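Local coordinates for cell division protein FtsZ 1 (Methanocaldococcus jannaschii, PDB 2VAP) that binds GTP and, as a tubulin homologue, probably hydrolyses it while polymerising into the dynamic ring at the future site of cell division, at residues I287-P292 with R301-T306; G151-A156 with V234-V239; T306-L311 with A315-G320; T54-E59 with A218-V223. All coordinates share one frame; numbering follows the deposited sequence.

Interaction 1 (I287-P292 with R301-T306); sequences IHVMGP and REVVAT
The carbonyl oxygen of E302, just ahead of the V303 that packs on I287 and V289, is held twice by T306. The hydroxyl OG1 of T306 gives a 2.8 Å bond to E302 O, while the backbone N of T306 meets the same oxygen from the opposite face of the carbonyl plane, at 3.1 Å. The threonine hydroxyl thus has its partner within its own helix. The contacts made across to the strand are between apolar side chains. On that side V303 CG1 is the shared point: it lies 3.9 Å from I287 CG2 and 3.9 Å from V289 CG2, the methyls of two strand residues that both point to the helix. This is the first half of a beta-alpha-beta unit, strand 284-291 leading into helix 297-310, in the C-terminal domain. The helix segment runs back over the strand at 149°, with the axes of the two short segments 9.4 Å apart. The other branch of I287 is drawn out straight (chi2 171°), and this extension carries CD1 past V303 to V304, where it lies 4.0 Å from V304 CA. V266 of helix 261-270 and V333 of strand 331-338 also pack on V303. H288, between the two contact residues of the strand, faces away from the helix, and both its ring nitrogens are hydrogen-bonded, ND1 to G221 O and NE2 to T322 OG1.

Interaction 2 (G151-A156 with V234-V239); sequences GALTVA and VDFADV
L153 lays one methyl obliquely against the ring of F236, its CD2 lying 3.8 Å from F236 CE1 and 4.2 Å from F236 CZ. The two side chains run past each other in opposite directions. F236 holds its CG anti to the backbone N (chi1 176°), which carries the ring out toward L153. A second, looser contact comes from the next turn of the helix, V239 CG1 standing 4.4 Å from the same L153 CD2, so one leucine methyl serves both helix residues. L153 opens strand 153-160 of the parallel sheet in the GTPase domain, directly after a Schellman motif with G151 at C-prime has ended helix 135-149. F236 is in the first turn of helix 236-243, which follows the long helix 204-227; D238 of this helix and V234 just before it pack on I318 of strand 316-323, in the C-terminal domain. D235 is the N-cap of that helix: its OD2 takes the A237 N-H at 3.1 Å, nearly straight at 162°, with the donor well above the carboxylate plane. On the strand, T154 OG1 bonds to A152 O at 3.0 Å, and S147 OG is a further partner of this hydroxyl.

Interaction 3 (T306-L311 with A315-G320); sequences TVSSRL and ATIIWG
I317 points toward the helix, and the methyl at the end of its long branch meets S308, which receives it with its backbone and the root of its side chain. I317 CG1 sits beside the backbone N (chi1 -62°) and the chain runs on extended, which brings CD1 to 3.7 Å from S308 CA and 3.8 Å from S308 CB. The serine hydroxyl, anti to its own backbone N, lies alongside that methyl, S308 OG being 3.9 Å from I317 CD1. L311 approaches the same methyl from the point where the chain has just left the helix, with its CD1 at 4.2 Å from I317 CD1. I317 CD1 is therefore the common centre of the contact. It joins helix 297-310 to strand 316-323, the second half of a beta-alpha-beta unit, across a short connection; the CA atoms of L311 and A315 are only 6.9 Å apart. I287 of the adjacent strand packs against both V307 and I317. Further round the helix, R310 forms a salt bridge with D280. Between the two segments themselves everything rests on van der Waals contact, with a serine small enough to let an isoleucine methyl come right up to the helix backbone.

Interaction 4 (T54-E59 with A218-V223); sequences TRLKME and AVKGLV
The segments 54-59 and 218-223, of helices 46-59 and 204-227, cross at -53° with their axes 11.2 Å apart, a wide spacing that side chains must bridge. L56 does so at the buried side, splitting its two methyls: its CD1 meets V219 CG1 at 3.8 Å, the side chains crossing at about a right angle, while its CD2 lies 3.8 Å from K220 CB. V42 of strand 40-45, in the parallel sheet of the GTPase domain, packs against both L56 and V219. K220 leaves its helix with CG anti to the backbone N (chi1 -165°) and stays fully extended; it passes L56 in the opposite direction, touching it through CB, and brings NZ to E59. There NZ forms a salt bridge, a weak one, at 3.4 Å from E59 OE2. The other carboxylate oxygen is taken by R55, which grips it side-on with two nitrogens: R55 NH2 is 3.0 Å and R55 NE 3.2 Å from E59 OE1, which is tilted slightly out of the guanidinium plane. R55 NH2 has a second acid partner in E213, and the E59 side chain lies about 8 Å from that of the GTP-binding D212. Two cations flank E59, which would be expected to favour its charged form; yet R55 and E59 are poorly ordered, so the carboxylate is probably loosely held, while L56 and V219 are buried.

How the interactions relate
Along the chain interaction 4 opens first, and its segments alternate with those of interaction 2; interactions 1 and 3 follow in series. The last two, with centres 10 Å apart, share T306, helix 297-310 and neighbouring strands of the mixed sheet: together they hold the helix of one beta-alpha-beta unit of the C-terminal domain to its two strands. Interactions 2 and 4, with centres 17 Å apart, each use an element of the GTPase domain, and helices 204-227 and 236-243, which follow one another, carry their second segments. Interaction 4 also touches interaction 1, and interaction 2 touches interaction 3. These consecutive helices thus tie the nucleotide-binding part to the C-terminal sheet.

Interaction 1 (I287-P292 with R301-T306)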
loop_
_atom_site.group_PDB
_atom_site.type_symbol
_atom_site.label_atom_id
_atom_site.label_comp_id
_atom_site.label_asym_id
_atom_site.label_seq_id
_atom_site.Cartn_x
_atom_site.Cartn_y
_atom_site.Cartn_z
ATOM N N ILE A 287 -0.161 -1.341 12.663
ATOM C CA ILE A 287 -1.195 -2.348 12.899
ATOM C C ILE A 287 -2.576 -1.731 12.723
ATOM O O ILE A 287 -2.920 -0.760 13.399
ATOM C CB ILE A 287 -1.099 -2.966 14.324
ATOM C CG1 ILE A 287 0.316 -3.481 14.608
ATOM C CG2 ILE A 287 -2.133 -4.087 14.500
ATOM C CD1 ILE A 287 0.544 -3.892 16.053
ATOM N N HIS A 288 -3.356 -2.292 11.806
ATOM C CA HIS A 288 -4.747 -1.892 11.639
ATOM C C HIS A 288 -5.655 -3.061 12.004
ATOM O O HIS A 288 -5.705 -4.069 11.293
ATOM C CB HIS A 288 -5.023 -1.426 10.206
ATOM C CG HIS A 288 -6.326 -0.702 10.043
ATOM N ND1 HIS A 288 -6.590 0.123 8.970
ATOM C CD2 HIS A 288 -7.435 -0.668 10.822
ATOM C CE1 HIS A 288 -7.807 0.623 9.089
ATOM N NE2 HIS A 288 -8.341 0.160 10.205
ATOM N N VAL A 289 -6.361 -2.917 13.122
ATOM C CA VAL A 289 -7.324 -3.918 13.571
ATOM C C VAL A 289 -8.707 -3.531 13.055
ATOM O O VAL A 289 -9.177 -2.416 13.283
ATOM C CB VAL A 289 -7.347 -4.049 15.116
ATOM C CG1 VAL A 289 -8.254 -5.198 15.550
ATOM C CG2 VAL A 289 -5.937 -4.252 15.663
ATOM N N MET A 290 -9.345 -4.457 12.347
ATOM C CA MET A 290 -10.666 -4.221 11.772
ATOM C C MET A 290 -11.646 -5.273 12.265
ATOM O O MET A 290 -11.295 -6.445 12.390
ATOM C CB MET A 290 -10.595 -4.241 10.245
ATOM C CG MET A 290 -9.807 -3.085 9.642
ATOM S SD MET A 290 -9.171 -3.444 7.993
ATOM C CE MET A 290 -7.791 -4.521 8.379
ATOM N N GLY A 291 -12.873 -4.852 12.548
ATOM C CA GLY A 291 -13.889 -5.773 13.044
ATOM C C GLY A 291 -15.307 -5.274 12.860
ATOM O O GLY A 291 -15.520 -4.196 12.301
ATOM N N PRO A 292 -16.293 -6.060 13.330
ATOM C CA PRO A 292 -17.693 -5.656 13.269
ATOM C C PRO A 292 -17.999 -4.603 14.331
ATOM O O PRO A 292 -17.088 -4.137 15.022
ATOM C CB PRO A 292 -18.453 -6.959 13.570
ATOM C CG PRO A 292 -17.416 -8.053 13.587
ATOM C CD PRO A 292 -16.140 -7.386 13.951
ATOM N N ARG A 301 -6.147 -4.302 21.765
ATOM C CA ARG A 301 -4.985 -4.339 22.656
ATOM C C ARG A 301 -4.290 -5.700 22.650
ATOM O O ARG A 301 -3.061 -5.770 22.705
ATOM C CB ARG A 301 -5.386 -3.959 24.085
ATOM C CG ARG A 301 -5.580 -2.463 24.301
ATOM C CD ARG A 301 -6.127 -2.164 25.692
ATOM N NE ARG A 301 -5.167 -2.478 26.749
ATOM C CZ ARG A 301 -5.399 -2.331 28.052
ATOM N NH1 ARG A 301 -6.566 -1.869 28.483
ATOM N NH2 ARG A 301 -4.457 -2.648 28.929
ATOM N N GLU A 302 -5.083 -6.770 22.581
ATOM C CA GLU A 302 -4.560 -8.137 22.509
ATOM C C GLU A 302 -3.712 -8.341 21.252
ATOM O O GLU A 302 -2.646 -8.959 21.309
ATOM C CB GLU A 302 -5.706 -9.155 22.559
ATOM C CG GLU A 302 -5.257 -10.610 22.700
ATOM C CD GLU A 302 -6.416 -11.589 22.828
ATOM O OE1 GLU A 302 -7.513 -11.308 22.295
ATOM O OE2 GLU A 302 -6.226 -12.648 23.460
ATOM N N VAL A 303 -4.191 -7.809 20.127
ATOM C CA VAL A 303 -3.474 -7.870 18.851
ATOM C C VAL A 303 -2.121 -7.158 18.946
ATOM O O VAL A 303 -1.087 -7.728 18.583
ATOM C CB VAL A 303 -4.326 -7.276 17.689
ATOM C CG1 VAL A 303 -3.511 -7.166 16.401
ATOM C CG2 VAL A 303 -5.578 -8.114 17.455
ATOM N N VAL A 304 -2.136 -5.926 19.452
ATOM C CA VAL A 304 -0.925 -5.107 19.573
ATOM C C VAL A 304 0.102 -5.737 20.519
ATOM O O VAL A 304 1.297 -5.758 20.217
ATOM C CB VAL A 304 -1.250 -3.656 20.020
ATOM C CG1 VAL A 304 0.010 -2.797 20.044
ATOM C CG2 VAL A 304 -2.285 -3.033 19.098
ATOM N N ALA A 305 -0.374 -6.257 21.651
ATOM C CA ALA A 305 0.490 -6.915 22.635
ATOM C C ALA A 305 1.189 -8.144 22.053
ATOM O O ALA A 305 2.368 -8.384 22.332
ATOM C CB ALA A 305 -0.306 -7.291 23.877
ATOM N N THR A 306 0.459 -8.909 21.244
ATOM C CA THR A 306 0.995 -10.103 20.588
ATOM C C THR A 306 2.086 -9.736 19.578
ATOM O O THR A 306 3.138 -10.379 19.534
ATOM C CB THR A 306 -0.127 -10.931 19.908
ATOM O OG1 THR A 306 -1.149 -11.234 20.867
ATOM C CG2 THR A 306 0.420 -12.238 19.341
#

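Interaction 2 (G151-A156 with V234-V239)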
loop_
_atom_site.group_PDB
_atom_site.type_symbol
_atom_site.label_atom_id
_atom_site.label_comp_id
_atom_site.label_asym_id
_atom_site.label_seq_id
_atom_site.Cartn_x
_atom_site.Cartn_y
_atom_site.Cartn_z
ATOM N N GLY A 151 7.575 17.391 -1.177
ATOM C CA GLY A 151 7.672 17.304 0.281
ATOM C C GLY A 151 6.719 16.326 0.943
ATOM O O GLY A 151 6.575 16.327 2.166
ATOM N N ALA A 152 6.077 15.484 0.138
ATOM C CA ALA A 152 5.106 14.519 0.649
ATOM C C ALA A 152 5.781 13.280 1.231
ATOM O O ALA A 152 6.857 12.876 0.779
ATOM C CB ALA A 152 4.126 14.122 -0.451
ATOM N N LEU A 153 5.145 12.691 2.243
ATOM C CA LEU A 153 5.526 11.368 2.724
ATOM C C LEU A 153 5.209 10.378 1.608
ATOM O O LEU A 153 4.048 10.211 1.229
ATOM C CB LEU A 153 4.772 11.010 4.010
ATOM C CG LEU A 153 4.952 9.611 4.617
ATOM C CD1 LEU A 153 6.400 9.329 5.013
ATOM C CD2 LEU A 153 4.031 9.435 5.817
ATOM N N THR A 154 6.252 9.746 1.080
ATOM C CA THR A 154 6.147 8.962 -0.149
ATOM C C THR A 154 6.206 7.463 0.135
ATOM O O THR A 154 7.247 6.931 0.528
ATOM C CB THR A 154 7.248 9.382 -1.151
ATOM O OG1 THR A 154 7.190 10.800 -1.347
ATOM C CG2 THR A 154 7.076 8.685 -2.492
ATOM N N VAL A 155 5.074 6.792 -0.071
ATOM C CA VAL A 155 4.949 5.365 0.230
ATOM C C VAL A 155 4.535 4.588 -1.017
ATOM O O VAL A 155 3.538 4.917 -1.657
ATOM C CB VAL A 155 3.928 5.109 1.374
ATOM C CG1 VAL A 155 3.755 3.614 1.635
ATOM C CG2 VAL A 155 4.360 5.823 2.653
ATOM N N ALA A 156 5.311 3.564 -1.357
ATOM C CA ALA A 156 4.951 2.675 -2.454
ATOM C C ALA A 156 4.380 1.374 -1.909
ATOM O O ALA A 156 4.886 0.828 -0.928
ATOM C CB ALA A 156 6.153 2.403 -3.343
ATOM N N VAL A 234 -5.507 7.345 14.349
ATOM C CA VAL A 234 -4.069 7.576 14.330
ATOM C C VAL A 234 -3.738 8.979 13.822
ATOM O O VAL A 234 -4.289 9.438 12.818
ATOM C CB VAL A 234 -3.327 6.513 13.481
ATOM C CG1 VAL A 234 -1.828 6.660 13.641
ATOM C CG2 VAL A 234 -3.755 5.107 13.885
ATOM N N ASP A 235 -2.847 9.649 14.547
ATOM C CA ASP A 235 -2.323 10.956 14.170
ATOM C C ASP A 235 -1.340 10.775 13.019
ATOM O O ASP A 235 -0.473 9.898 13.074
ATOM C CB ASP A 235 -1.620 11.583 15.382
ATOM C CG ASP A 235 -1.225 13.042 15.168
ATOM O OD1 ASP A 235 -0.920 13.711 16.178
ATOM O OD2 ASP A 235 -1.207 13.525 14.015
ATOM N N PHE A 236 -1.477 11.600 11.982
ATOM C CA PHE A 236 -0.561 11.565 10.838
ATOM C C PHE A 236 0.898 11.726 11.268
ATOM O O PHE A 236 1.796 11.133 10.666
ATOM C CB PHE A 236 -0.937 12.628 9.797
ATOM C CG PHE A 236 0.021 12.712 8.637
ATOM C CD1 PHE A 236 0.181 11.636 7.765
ATOM C CD2 PHE A 236 0.759 13.870 8.413
ATOM C CE1 PHE A 236 1.067 11.712 6.691
ATOM C CE2 PHE A 236 1.647 13.956 7.342
ATOM C CZ PHE A 236 1.800 12.875 6.479
ATOM N N ALA A 237 1.119 12.519 12.317
ATOM C CA ALA A 237 2.450 12.718 12.891
ATOM C C ALA A 237 3.079 11.403 13.355
ATOM O O ALA A 237 4.279 11.187 13.172
ATOM C CB ALA A 237 2.387 13.715 14.040
ATOM N N ASP A 238 2.263 10.531 13.945
ATOM C CA ASP A 238 2.719 9.224 14.420
ATOM C C ASP A 238 2.996 8.253 13.272
ATOM O O ASP A 238 3.931 7.454 13.344
ATOM C CB ASP A 238 1.708 8.623 15.404
ATOM C CG ASP A 238 1.646 9.387 16.719
ATOM O OD1 ASP A 238 2.657 10.008 17.111
ATOM O OD2 ASP A 238 0.580 9.363 17.367
ATOM N N VAL A 239 2.179 8.324 12.222
ATOM C CA VAL A 239 2.405 7.542 11.004
ATOM C C VAL A 239 3.704 7.993 10.335
ATOM O O VAL A 239 4.529 7.166 9.943
ATOM C CB VAL A 239 1.213 7.654 10.017
ATOM C CG1 VAL A 239 1.565 7.072 8.649
ATOM C CG2 VAL A 239 -0.008 6.955 10.584
#

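Interaction 3 (T306-L311 with A315-G320)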
loop_
_atom_site.group_PDB
_atom_site.type_symbol
_atom_site.label_atom_id
_atom_site.label_comp_id
_atom_site.label_asym_id
_atom_site.label_seq_id
_atom_site.Cartn_x
_atom_site.Cartn_y
_atom_site.Cartn_z
ATOM N N THR A 306 0.459 -8.909 21.244
ATOM C CA THR A 306 0.995 -10.103 20.588
ATOM C C THR A 306 2.086 -9.736 19.578
ATOM O O THR A 306 3.138 -10.379 19.534
ATOM C CB THR A 306 -0.127 -10.931 19.908
ATOM O OG1 THR A 306 -1.149 -11.234 20.867
ATOM C CG2 THR A 306 0.420 -12.238 19.341
ATOM N N VAL A 307 1.834 -8.698 18.781
ATOM C CA VAL A 307 2.817 -8.204 17.813
ATOM C C VAL A 307 4.064 -7.672 18.522
ATOM O O VAL A 307 5.190 -7.985 18.127
ATOM C CB VAL A 307 2.217 -7.116 16.879
ATOM C CG1 VAL A 307 3.297 -6.482 16.010
ATOM C CG2 VAL A 307 1.124 -7.704 16.002
ATOM N N SER A 308 3.850 -6.887 19.579
ATOM C CA SER A 308 4.941 -6.276 20.342
ATOM C C SER A 308 5.868 -7.309 20.985
ATOM O O SER A 308 7.087 -7.127 21.002
ATOM C CB SER A 308 4.390 -5.324 21.406
ATOM O OG SER A 308 5.437 -4.612 22.045
ATOM N N SER A 309 5.284 -8.387 21.505
ATOM C CA SER A 309 6.047 -9.466 22.135
ATOM C C SER A 309 6.864 -10.262 21.117
ATOM O O SER A 309 7.958 -10.737 21.424
ATOM C CB SER A 309 5.118 -10.400 22.915
ATOM O OG SER A 309 4.164 -11.005 22.059
ATOM N N ARG A 310 6.322 -10.394 19.907
ATOM C CA ARG A 310 6.974 -11.142 18.833
ATOM C C ARG A 310 8.126 -10.356 18.202
ATOM O O ARG A 310 9.173 -10.927 17.883
ATOM C CB ARG A 310 5.943 -11.560 17.774
ATOM C CG ARG A 310 6.494 -12.380 16.607
ATOM C CD ARG A 310 7.089 -13.712 17.056
ATOM N NE ARG A 310 7.763 -14.409 15.960
ATOM C CZ ARG A 310 9.034 -14.222 15.608
ATOM N NH1 ARG A 310 9.794 -13.349 16.257
ATOM N NH2 ARG A 310 9.545 -14.909 14.597
ATOM N N LEU A 311 7.929 -9.052 18.031
ATOM C CA LEU A 311 8.944 -8.186 17.431
ATOM C C LEU A 311 10.035 -7.792 18.426
ATOM O O LEU A 311 9.940 -8.091 19.620
ATOM C CB LEU A 311 8.303 -6.925 16.839
ATOM C CG LEU A 311 7.329 -7.035 15.661
ATOM C CD1 LEU A 311 6.844 -5.646 15.288
ATOM C CD2 LEU A 311 7.960 -7.721 14.455
ATOM N N ALA A 315 11.346 -1.816 18.692
ATOM C CA ALA A 315 10.570 -1.440 17.508
ATOM C C ALA A 315 9.461 -0.441 17.832
ATOM O O ALA A 315 8.762 -0.580 18.839
ATOM C CB ALA A 315 9.993 -2.675 16.829
ATOM N N THR A 316 9.315 0.563 16.971
ATOM C CA THR A 316 8.278 1.581 17.123
ATOM C C THR A 316 6.985 1.095 16.475
ATOM O O THR A 316 6.914 0.926 15.255
ATOM C CB THR A 316 8.706 2.932 16.503
ATOM O OG1 THR A 316 10.019 3.280 16.961
ATOM C CG2 THR A 316 7.731 4.039 16.892
ATOM N N ILE A 317 5.968 0.872 17.301
ATOM C CA ILE A 317 4.701 0.312 16.837
ATOM C C ILE A 317 3.568 1.334 16.935
ATOM O O ILE A 317 3.323 1.905 18.000
ATOM C CB ILE A 317 4.342 -0.984 17.612
ATOM C CG1 ILE A 317 5.407 -2.061 17.366
ATOM C CG2 ILE A 317 2.961 -1.497 17.211
ATOM C CD1 ILE A 317 5.440 -3.161 18.406
ATOM N N ILE A 318 2.896 1.558 15.808
ATOM C CA ILE A 318 1.737 2.446 15.742
ATOM C C ILE A 318 0.511 1.629 15.334
ATOM O O ILE A 318 0.581 0.815 14.415
ATOM C CB ILE A 318 1.980 3.625 14.757
ATOM C CG1 ILE A 318 3.095 4.553 15.272
ATOM C CG2 ILE A 318 0.695 4.406 14.488
ATOM C CD1 ILE A 318 2.854 5.185 16.645
ATOM N N TRP A 319 -0.608 1.849 16.022
ATOM C CA TRP A 319 -1.795 1.018 15.835
ATOM C C TRP A 319 -3.105 1.802 15.816
ATOM O O TRP A 319 -3.210 2.886 16.393
ATOM C CB TRP A 319 -1.855 -0.062 16.919
ATOM C CG TRP A 319 -2.164 0.477 18.286
ATOM C CD1 TRP A 319 -1.304 1.123 19.127
ATOM C CD2 TRP A 319 -3.423 0.417 18.966
ATOM N NE1 TRP A 319 -1.949 1.471 20.289
ATOM C CE2 TRP A 319 -3.250 1.047 20.218
ATOM C CE3 TRP A 319 -4.679 -0.112 18.642
ATOM C CZ2 TRP A 319 -4.288 1.167 21.146
ATOM C CZ3 TRP A 319 -5.711 0.005 19.567
ATOM C CH2 TRP A 319 -5.506 0.638 20.806
ATOM N N GLY A 320 -4.100 1.233 15.145
ATOM C CA GLY A 320 -5.451 1.780 15.125
ATOM C C GLY A 320 -6.484 0.672 15.055
ATOM O O GLY A 320 -6.151 -0.484 14.784
#

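Interaction 4 (T54-E59 with A218-V223)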
loop_
_atom_site.group_PDB
_atom_site.type_symbol
_atom_site.label_atom_id
_atom_site.label_comp_id
_atom_site.label_asym_id
_atom_site.label_seq_id
_atom_site.Cartn_x
_atom_site.Cartn_y
_atom_site.Cartn_z
ATOM N N THR A 54 -9.603 1.619 -9.560
ATOM C CA THR A 54 -11.024 1.406 -9.856
ATOM C C THR A 54 -11.755 0.802 -8.656
ATOM O O THR A 54 -12.814 1.292 -8.255
ATOM C CB THR A 54 -11.218 0.500 -11.097
ATOM O OG1 THR A 54 -10.629 1.125 -12.242
ATOM C CG2 THR A 54 -12.698 0.253 -11.377
ATOM N N ARG A 55 -11.169 -0.250 -8.086
ATOM C CA ARG A 55 -11.741 -0.938 -6.930
ATOM C C ARG A 55 -11.809 -0.040 -5.694
ATOM O O ARG A 55 -12.788 -0.085 -4.950
ATOM C CB ARG A 55 -10.953 -2.215 -6.619
ATOM C CG ARG A 55 -11.107 -3.342 -7.644
ATOM C CD ARG A 55 -12.457 -4.055 -7.533
ATOM N NE ARG A 55 -12.711 -4.566 -6.185
ATOM C CZ ARG A 55 -12.336 -5.764 -5.741
ATOM N NH1 ARG A 55 -11.677 -6.604 -6.531
ATOM N NH2 ARG A 55 -12.620 -6.121 -4.496
ATOM N N LEU A 56 -10.776 0.777 -5.488
ATOM C CA LEU A 56 -10.748 1.730 -4.375
ATOM C C LEU A 56 -11.794 2.835 -4.538
ATOM O O LEU A 56 -12.376 3.295 -3.555
ATOM C CB LEU A 56 -9.353 2.349 -4.212
ATOM C CG LEU A 56 -8.189 1.452 -3.777
ATOM C CD1 LEU A 56 -6.865 2.185 -3.940
ATOM C CD2 LEU A 56 -8.355 0.951 -2.342
ATOM N N LYS A 57 -12.021 3.249 -5.784
ATOM C CA LYS A 57 -13.004 4.285 -6.106
ATOM C C LYS A 57 -14.442 3.774 -5.971
ATOM O O LYS A 57 -15.313 4.493 -5.474
ATOM C CB LYS A 57 -12.746 4.845 -7.514
ATOM C CG LYS A 57 -13.726 5.921 -7.992
ATOM C CD LYS A 57 -13.576 7.231 -7.225
ATOM C CE LYS A 57 -14.632 8.237 -7.654
ATOM N NZ LYS A 57 -14.652 9.435 -6.771
ATOM N N MET A 58 -14.678 2.536 -6.407
ATOM C CA MET A 58 -16.009 1.920 -6.338
ATOM C C MET A 58 -16.429 1.585 -4.906
ATOM O O MET A 58 -17.564 1.861 -4.510
ATOM C CB MET A 58 -16.079 0.661 -7.210
ATOM C CG MET A 58 -16.110 0.926 -8.711
ATOM S SD MET A 58 -16.630 -0.506 -9.681
ATOM C CE MET A 58 -15.319 -1.679 -9.333
ATOM N N GLU A 59 -15.512 0.991 -4.143
ATOM C CA GLU A 59 -15.763 0.634 -2.745
ATOM C C GLU A 59 -15.837 1.868 -1.848
ATOM O O GLU A 59 -16.478 1.842 -0.794
ATOM C CB GLU A 59 -14.692 -0.331 -2.229
ATOM C CG GLU A 59 -14.786 -1.742 -2.804
ATOM C CD GLU A 59 -13.641 -2.643 -2.366
ATOM O OE1 GLU A 59 -13.206 -3.484 -3.181
ATOM O OE2 GLU A 59 -13.174 -2.516 -1.213
ATOM N N ALA A 218 -4.190 -3.845 1.532
ATOM C CA ALA A 218 -2.954 -3.172 1.931
ATOM C C ALA A 218 -3.051 -1.653 1.790
ATOM O O ALA A 218 -2.748 -0.922 2.734
ATOM C CB ALA A 218 -1.768 -3.713 1.135
ATOM N N VAL A 219 -3.473 -1.188 0.613
ATOM C CA VAL A 219 -3.578 0.249 0.336
ATOM C C VAL A 219 -4.708 0.898 1.145
ATOM O O VAL A 219 -4.480 1.881 1.850
ATOM C CB VAL A 219 -3.741 0.541 -1.185
ATOM C CG1 VAL A 219 -3.950 2.031 -1.437
ATOM C CG2 VAL A 219 -2.525 0.049 -1.962
ATOM N N LYS A 220 -5.914 0.337 1.045
ATOM C CA LYS A 220 -7.071 0.843 1.790
ATOM C C LYS A 220 -6.837 0.773 3.300
ATOM O O LYS A 220 -7.192 1.699 4.029
ATOM C CB LYS A 220 -8.342 0.080 1.404
ATOM C CG LYS A 220 -9.642 0.739 1.843
ATOM C CD LYS A 220 -10.843 -0.013 1.295
ATOM C CE LYS A 220 -12.148 0.621 1.745
ATOM N NZ LYS A 220 -13.332 -0.106 1.211
ATOM N N GLY A 221 -6.226 -0.319 3.755
ATOM C CA GLY A 221 -5.913 -0.515 5.171
ATOM C C GLY A 221 -4.936 0.504 5.733
ATOM O O GLY A 221 -5.103 0.971 6.861
ATOM N N LEU A 222 -3.916 0.850 4.952
ATOM C CA LEU A 222 -2.936 1.852 5.373
ATOM C C LEU A 222 -3.510 3.268 5.355
ATOM O O LEU A 222 -3.289 4.039 6.291
ATOM C CB LEU A 222 -1.663 1.777 4.521
ATOM C CG LEU A 222 -0.626 0.723 4.919
ATOM C CD1 LEU A 222 0.360 0.491 3.785
ATOM C CD2 LEU A 222 0.107 1.118 6.197
ATOM N N VAL A 223 -4.241 3.599 4.292
ATOM C CA VAL A 223 -4.877 4.911 4.157
ATOM C C VAL A 223 -5.898 5.143 5.273
ATOM O O VAL A 223 -5.851 6.164 5.964
ATOM C CB VAL A 223 -5.565 5.083 2.771
ATOM C CG1 VAL A 223 -6.435 6.341 2.739
ATOM C CG2 VAL A 223 -4.532 5.135 1.659
#